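Local coordinates for major capsid protein (PDB 5J7O) that probably builds the capsid shell of Faustovirus, a large double-stranded DNA virus, as a trimer of double jelly-roll subunits, at residues 449-454 and 522-527; 540-545 and 565-570. One frame throughout, in Å; residues are numbered along the deposited sequence.

Contact 1. Residues 449-454 and 522-527; sequences LGLRPA and ETLDTV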
loop_
_atom_site.group_PDB
_atom_site.type_symbol
_atom_site.label_atom_id
_atom_site.label_comp_id
_atom_site.label_asym_id
_atom_site.label_seq_id
_atom_site.Cartn_x
_atom_site.Cartn_y
_atom_site.Cartn_z
ATOM N N LEU B 449 -16.630 -6.514 17.461
ATOM C CA LEU B 449 -16.510 -6.070 18.843
ATOM C C LEU B 449 -15.546 -4.897 18.952
ATOM O O LEU B 449 -14.564 -4.803 18.210
ATOM C CB LEU B 449 -16.042 -7.211 19.759
ATOM C CG LEU B 449 -15.978 -6.899 21.256
ATOM C CD1 LEU B 449 -17.363 -6.571 21.797
ATOM C CD2 LEU B 449 -15.350 -8.045 22.033
ATOM N N GLY B 450 -15.840 -4.007 19.895
ATOM C CA GLY B 450 -14.964 -2.891 20.190
ATOM C C GLY B 450 -15.367 -2.226 21.487
ATOM O O GLY B 450 -16.515 -2.329 21.931
ATOM N N LEU B 451 -14.395 -1.545 22.094
ATOM C CA LEU B 451 -14.601 -0.774 23.323
ATOM C C LEU B 451 -14.112 0.642 23.030
ATOM O O LEU B 451 -12.944 0.968 23.256
ATOM C CB LEU B 451 -13.869 -1.405 24.506
ATOM C CG LEU B 451 -14.134 -0.819 25.896
ATOM C CD1 LEU B 451 -15.612 -0.889 26.244
ATOM C CD2 LEU B 451 -13.302 -1.532 26.950
ATOM N N ARG B 452 -15.013 1.479 22.522
ATOM C CA ARG B 452 -14.643 2.792 22.012
ATOM C C ARG B 452 -14.720 3.831 23.122
ATOM O O ARG B 452 -15.778 3.968 23.752
ATOM C CB ARG B 452 -15.556 3.190 20.865
ATOM C CG ARG B 452 -15.403 4.633 20.422
ATOM C CD ARG B 452 -16.751 5.228 20.055
ATOM N NE ARG B 452 -17.003 5.212 18.619
ATOM C CZ ARG B 452 -18.177 5.505 18.070
ATOM N NH1 ARG B 452 -19.209 5.823 18.841
ATOM N NH2 ARG B 452 -18.321 5.475 16.754
ATOM N N PRO B 453 -13.648 4.576 23.392
ATOM C CA PRO B 453 -13.719 5.622 24.420
ATOM C C PRO B 453 -14.753 6.676 24.057
ATOM O O PRO B 453 -14.861 7.097 22.903
ATOM C CB PRO B 453 -12.300 6.206 24.432
ATOM C CG PRO B 453 -11.440 5.155 23.805
ATOM C CD PRO B 453 -12.308 4.478 22.792
ATOM N N ALA B 454 -15.520 7.102 25.066
ATOM C CA ALA B 454 -16.579 8.079 24.834
ATOM C C ALA B 454 -16.031 9.391 24.289
ATOM O O ALA B 454 -16.730 10.098 23.553
ATOM C CB ALA B 454 -17.357 8.326 26.126
ATOM N N GLU B 522 -4.754 0.397 23.202
ATOM C CA GLU B 522 -5.828 -0.589 23.184
ATOM C C GLU B 522 -6.677 -0.489 24.446
ATOM O O GLU B 522 -6.162 -0.301 25.551
ATOM C CB GLU B 522 -5.253 -2.001 23.048
ATOM C CG GLU B 522 -4.585 -2.279 21.709
ATOM C CD GLU B 522 -3.970 -3.666 21.633
ATOM O OE1 GLU B 522 -4.500 -4.594 22.282
ATOM O OE2 GLU B 522 -2.953 -3.828 20.927
ATOM N N THR B 523 -7.992 -0.610 24.268
ATOM C CA THR B 523 -8.933 -0.574 25.380
ATOM C C THR B 523 -9.372 -1.959 25.838
ATOM O O THR B 523 -9.940 -2.078 26.928
ATOM C CB THR B 523 -10.174 0.249 25.006
ATOM O OG1 THR B 523 -10.752 -0.268 23.800
ATOM C CG2 THR B 523 -9.804 1.713 24.802
ATOM N N LEU B 524 -9.123 -2.995 25.044
ATOM C CA LEU B 524 -9.458 -4.366 25.404
ATOM C C LEU B 524 -8.176 -5.169 25.571
ATOM O O LEU B 524 -7.328 -5.185 24.673
ATOM C CB LEU B 524 -10.348 -5.014 24.340
ATOM C CG LEU B 524 -11.761 -4.458 24.163
ATOM C CD1 LEU B 524 -12.402 -5.022 22.905
ATOM C CD2 LEU B 524 -12.614 -4.773 25.379
ATOM N N ASP B 525 -8.035 -5.825 26.722
ATOM C CA ASP B 525 -6.907 -6.720 26.949
ATOM C C ASP B 525 -7.250 -8.157 26.573
ATOM O O ASP B 525 -6.548 -8.778 25.769
ATOM C CB ASP B 525 -6.457 -6.653 28.413
ATOM C CG ASP B 525 -5.782 -5.340 28.758
ATOM O OD1 ASP B 525 -5.224 -4.697 27.844
ATOM O OD2 ASP B 525 -5.804 -4.955 29.946
ATOM N N THR B 526 -8.322 -8.697 27.150
ATOM C CA THR B 526 -8.761 -10.057 26.881
ATOM C C THR B 526 -10.261 -10.060 26.620
ATOM O O THR B 526 -10.989 -9.166 27.058
ATOM C CB THR B 526 -8.446 -11.006 28.049
ATOM O OG1 THR B 526 -9.314 -10.713 29.150
ATOM C CG2 THR B 526 -6.998 -10.856 28.502
ATOM N N VAL B 527 -10.718 -11.081 25.897
ATOM C CA VAL B 527 -12.139 -11.273 25.621
ATOM C C VAL B 527 -12.477 -12.748 25.809
ATOM O O VAL B 527 -11.698 -13.628 25.439
ATOM C CB VAL B 527 -12.523 -10.792 24.204
ATOM C CG1 VAL B 527 -13.958 -11.174 23.868
ATOM C CG2 VAL B 527 -12.349 -9.287 24.092
HETATM O O HOH W 1 -11.760 -1.898 21.201
#

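Contact 2. Residues 540-545 and 565-570; sequences YRAQFY and GALFLN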
loop_
_atom_site.group_PDB
_atom_site.type_symbol
_atom_site.label_atom_id
_atom_site.label_comp_id
_atom_site.label_asym_id
_atom_site.label_seq_id
_atom_site.Cartn_x
_atom_site.Cartn_y
_atom_site.Cartn_z
ATOM N N TYR B 540 -8.997 -15.081 26.016
ATOM C CA TYR B 540 -7.842 -14.945 25.141
ATOM C C TYR B 540 -7.489 -13.474 24.960
ATOM O O TYR B 540 -8.354 -12.597 25.052
ATOM C CB TYR B 540 -8.106 -15.579 23.769
ATOM C CG TYR B 540 -8.364 -17.067 23.816
ATOM C CD1 TYR B 540 -7.702 -17.879 24.727
ATOM C CD2 TYR B 540 -9.277 -17.659 22.952
ATOM C CE1 TYR B 540 -7.937 -19.240 24.775
ATOM C CE2 TYR B 540 -9.521 -19.020 22.993
ATOM C CZ TYR B 540 -8.848 -19.804 23.905
ATOM O OH TYR B 540 -9.087 -21.158 23.948
ATOM N N ARG B 541 -6.211 -13.215 24.692
ATOM C CA ARG B 541 -5.751 -11.854 24.458
ATOM C C ARG B 541 -6.461 -11.246 23.253
ATOM O O ARG B 541 -6.899 -11.951 22.338
ATOM C CB ARG B 541 -4.236 -11.835 24.243
ATOM C CG ARG B 541 -3.427 -12.291 25.448
ATOM C CD ARG B 541 -1.945 -12.381 25.117
ATOM N NE ARG B 541 -1.380 -11.083 24.761
ATOM C CZ ARG B 541 -0.820 -10.246 25.630
ATOM N NH1 ARG B 541 -0.746 -10.568 26.912
ATOM N NH2 ARG B 541 -0.336 -9.086 25.213
ATOM N N ALA B 542 -6.571 -9.914 23.262
ATOM C CA ALA B 542 -7.344 -9.223 22.234
ATOM C C ALA B 542 -6.738 -9.400 20.849
ATOM O O ALA B 542 -7.458 -9.335 19.847
ATOM C CB ALA B 542 -7.460 -7.741 22.577
ATOM N N GLN B 543 -5.425 -9.630 20.768
ATOM C CA GLN B 543 -4.791 -9.819 19.468
ATOM C C GLN B 543 -5.216 -11.122 18.801
ATOM O O GLN B 543 -5.095 -11.241 17.576
ATOM C CB GLN B 543 -3.269 -9.781 19.609
ATOM C CG GLN B 543 -2.705 -10.906 20.449
ATOM C CD GLN B 543 -1.201 -10.826 20.603
ATOM O OE1 GLN B 543 -0.681 -10.857 21.717
ATOM N NE2 GLN B 543 -0.492 -10.732 19.484
ATOM N N PHE B 544 -5.701 -12.097 19.573
ATOM C CA PHE B 544 -6.225 -13.321 18.976
ATOM C C PHE B 544 -7.434 -13.024 18.098
ATOM O O PHE B 544 -7.561 -13.572 16.996
ATOM C CB PHE B 544 -6.587 -14.326 20.072
ATOM C CG PHE B 544 -7.066 -15.655 19.553
ATOM C CD1 PHE B 544 -6.163 -16.655 19.233
ATOM C CD2 PHE B 544 -8.420 -15.910 19.402
ATOM C CE1 PHE B 544 -6.599 -17.879 18.760
ATOM C CE2 PHE B 544 -8.863 -17.133 18.930
ATOM C CZ PHE B 544 -7.950 -18.119 18.609
ATOM N N TYR B 545 -8.326 -12.149 18.565
ATOM C CA TYR B 545 -9.515 -11.799 17.797
ATOM C C TYR B 545 -9.255 -10.716 16.760
ATOM O O TYR B 545 -9.988 -10.639 15.769
ATOM C CB TYR B 545 -10.635 -11.338 18.731
ATOM C CG TYR B 545 -10.987 -12.330 19.813
ATOM C CD1 TYR B 545 -11.757 -13.452 19.532
ATOM C CD2 TYR B 545 -10.557 -12.141 21.119
ATOM C CE1 TYR B 545 -12.087 -14.357 20.522
ATOM C CE2 TYR B 545 -10.879 -13.042 22.114
ATOM C CZ TYR B 545 -11.645 -14.147 21.810
ATOM O OH TYR B 545 -11.967 -15.043 22.802
ATOM N N GLY B 565 -8.303 -1.732 17.834
ATOM C CA GLY B 565 -9.395 -2.096 18.711
ATOM C C GLY B 565 -10.523 -2.853 18.052
ATOM O O GLY B 565 -11.580 -3.020 18.672
ATOM N N ALA B 566 -10.340 -3.317 16.819
ATOM C CA ALA B 566 -11.381 -4.029 16.090
ATOM C C ALA B 566 -11.198 -5.529 16.287
ATOM O O ALA B 566 -10.181 -6.095 15.874
ATOM C CB ALA B 566 -11.342 -3.668 14.606
ATOM N N LEU B 567 -12.185 -6.169 16.907
ATOM C CA LEU B 567 -12.133 -7.594 17.194
ATOM C C LEU B 567 -13.253 -8.316 16.457
ATOM O O LEU B 567 -14.343 -7.771 16.257
ATOM C CB LEU B 567 -12.227 -7.868 18.701
ATOM C CG LEU B 567 -10.931 -7.713 19.506
ATOM C CD1 LEU B 567 -10.504 -6.256 19.631
ATOM C CD2 LEU B 567 -11.076 -8.346 20.878
ATOM N N PHE B 568 -12.969 -9.553 16.057
ATOM C CA PHE B 568 -13.860 -10.351 15.219
ATOM C C PHE B 568 -14.057 -11.705 15.887
ATOM O O PHE B 568 -13.145 -12.539 15.883
ATOM C CB PHE B 568 -13.278 -10.502 13.810
ATOM C CG PHE B 568 -14.210 -11.146 12.821
ATOM C CD1 PHE B 568 -14.220 -12.520 12.650
ATOM C CD2 PHE B 568 -15.059 -10.374 12.044
ATOM C CE1 PHE B 568 -15.067 -13.115 11.736
ATOM C CE2 PHE B 568 -15.911 -10.964 11.127
ATOM C CZ PHE B 568 -15.914 -12.336 10.973
ATOM N N LEU B 569 -15.238 -11.923 16.465
ATOM C CA LEU B 569 -15.565 -13.179 17.134
ATOM C C LEU B 569 -16.276 -14.085 16.134
ATOM O O LEU B 569 -17.448 -13.869 15.821
ATOM C CB LEU B 569 -16.443 -12.931 18.360
ATOM C CG LEU B 569 -16.141 -11.736 19.270
ATOM C CD1 LEU B 569 -17.174 -11.649 20.384
ATOM C CD2 LEU B 569 -14.744 -11.820 19.850
ATOM N N ASN B 570 -15.578 -15.108 15.650
ATOM C CA ASN B 570 -16.072 -15.941 14.561
ATOM C C ASN B 570 -16.687 -17.231 15.091
ATOM O O ASN B 570 -16.177 -17.838 16.037
ATOM C CB ASN B 570 -14.945 -16.269 13.580
ATOM C CG ASN B 570 -15.429 -17.052 12.377
ATOM O OD1 ASN B 570 -16.619 -17.059 12.062
ATOM N ND2 ASN B 570 -14.504 -17.715 11.695
#

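Contact 1. Residues 449-454 and 522-527
Leu451 meets Thr523 and Leu524 in the C-terminal half of the double jelly-roll, where two facing sheets of a β-sandwich pack together. Strand 444-453 belongs to one sheet. Residues 522-525 form the turn that leads from the long strand 503-521 into strand 526-531 of the other.

The hydroxyl of Thr523 donates a hydrogen bond to the backbone carbonyl of Leu451, OG1 to O 2.6 Å. It arrives in the carbonyl plane on a lone pair, with a C=O...O angle of 136°. The torsion of Thr523 (chi1 55°) sets OG1 between its own N and carbonyl carbon and leaves CG2 to lie against the ring of Pro453, 3.9 Å from CG.

Leu451 carries its CG opposite its backbone N (chi1 -172°). This directs the side chain toward the turn, where CD2 of Leu451 lies 3.7 Å from CD2 of Leu524, and the two leucines pass at a slant. Tyr596 of strand 592-597 touches both of them. Further along, Leu449 and Val527 meet tip to tip, with CD2 3.8 Å from CG2. Leu567 packs on this pair and on Leu524.

A water adds a second polar link between the segments. It accepts from the backbone N of Leu451 at 2.8 Å and donates to OG1 of Thr523 at 3.2 Å.

Contact 2. Residues 540-545 and 565-570
This is a buried helix-on-strand contact. The first turn of helix 542-552 sits beside strand 567-570, an outermost strand of its sheet within the chain. Tyr545 does most of the work and meets Leu567, Phe568 and Leu569 in turn.

Leu569 puts one methyl over a face of the tyrosine ring. Its CD2 lies 3.8 Å from the ring centroid of Tyr545 and 28° off the ring normal, a CH-pi contact. The methyl is displaced toward the rim and comes nearest to CD1 of Tyr545, at 3.4 Å. The opposite face of that ring carries CD2 of Phe544, also toward the rim.

Leu567 takes the root of the same side chain. Its CD2 is 3.7 Å from CB of Tyr545 and 4.0 Å from CB of Ala542, so the leucine bridges the start of the helix.

The helix follows strand 534-541 and links it to the region before strand 567-570, within the C-terminal jelly roll of this double jelly-roll protein. The phenol OH of Tyr545 is hydrogen-bonded to the carbonyl of Val527, on the neighbouring strand 526-531. The ring of Tyr540 meets Tyr395, and that of Phe544 meets Tyr73, edge-to-face, both partners on a second subunit, so the helix start also lies at the trimer interface.

The phenyl group of Phe568, with CG opposite its backbone N, leads away from the first turn. It packs on Ile549 and Pro550 further along the same helix and stacks with Phe446. At the first turn it is the backbone of Phe568 that meets Tyr545: N of Phe568 donates to O of Tyr545 at 3.2 Å. The N-H...O angle is 148°, and the donor stands 55° out of the carbonyl plane.

Overall arrangement
Both contacts lie in the C-terminal jelly roll, their centres about 10 Å apart. Following the chain from the N terminus, strand 444-453 comes first. Contact 1 closes a long loop when the turn at 522-525 returns to that strand. Strands 526-531 and 534-541 then follow as neighbours in the facing sheet. Contact 2 opens at the end of the second and closes a much shorter loop at strand 567-570. The two loops run in series and do not cross. Strand 567-570 pairs with 444-453, partly through Leu567 O and Leu449 N. Asp525 O and Ala542 N probably form a hydrogen bond that ties contact 1 to the start of the helix. Together the contacts join two sheets and a helix.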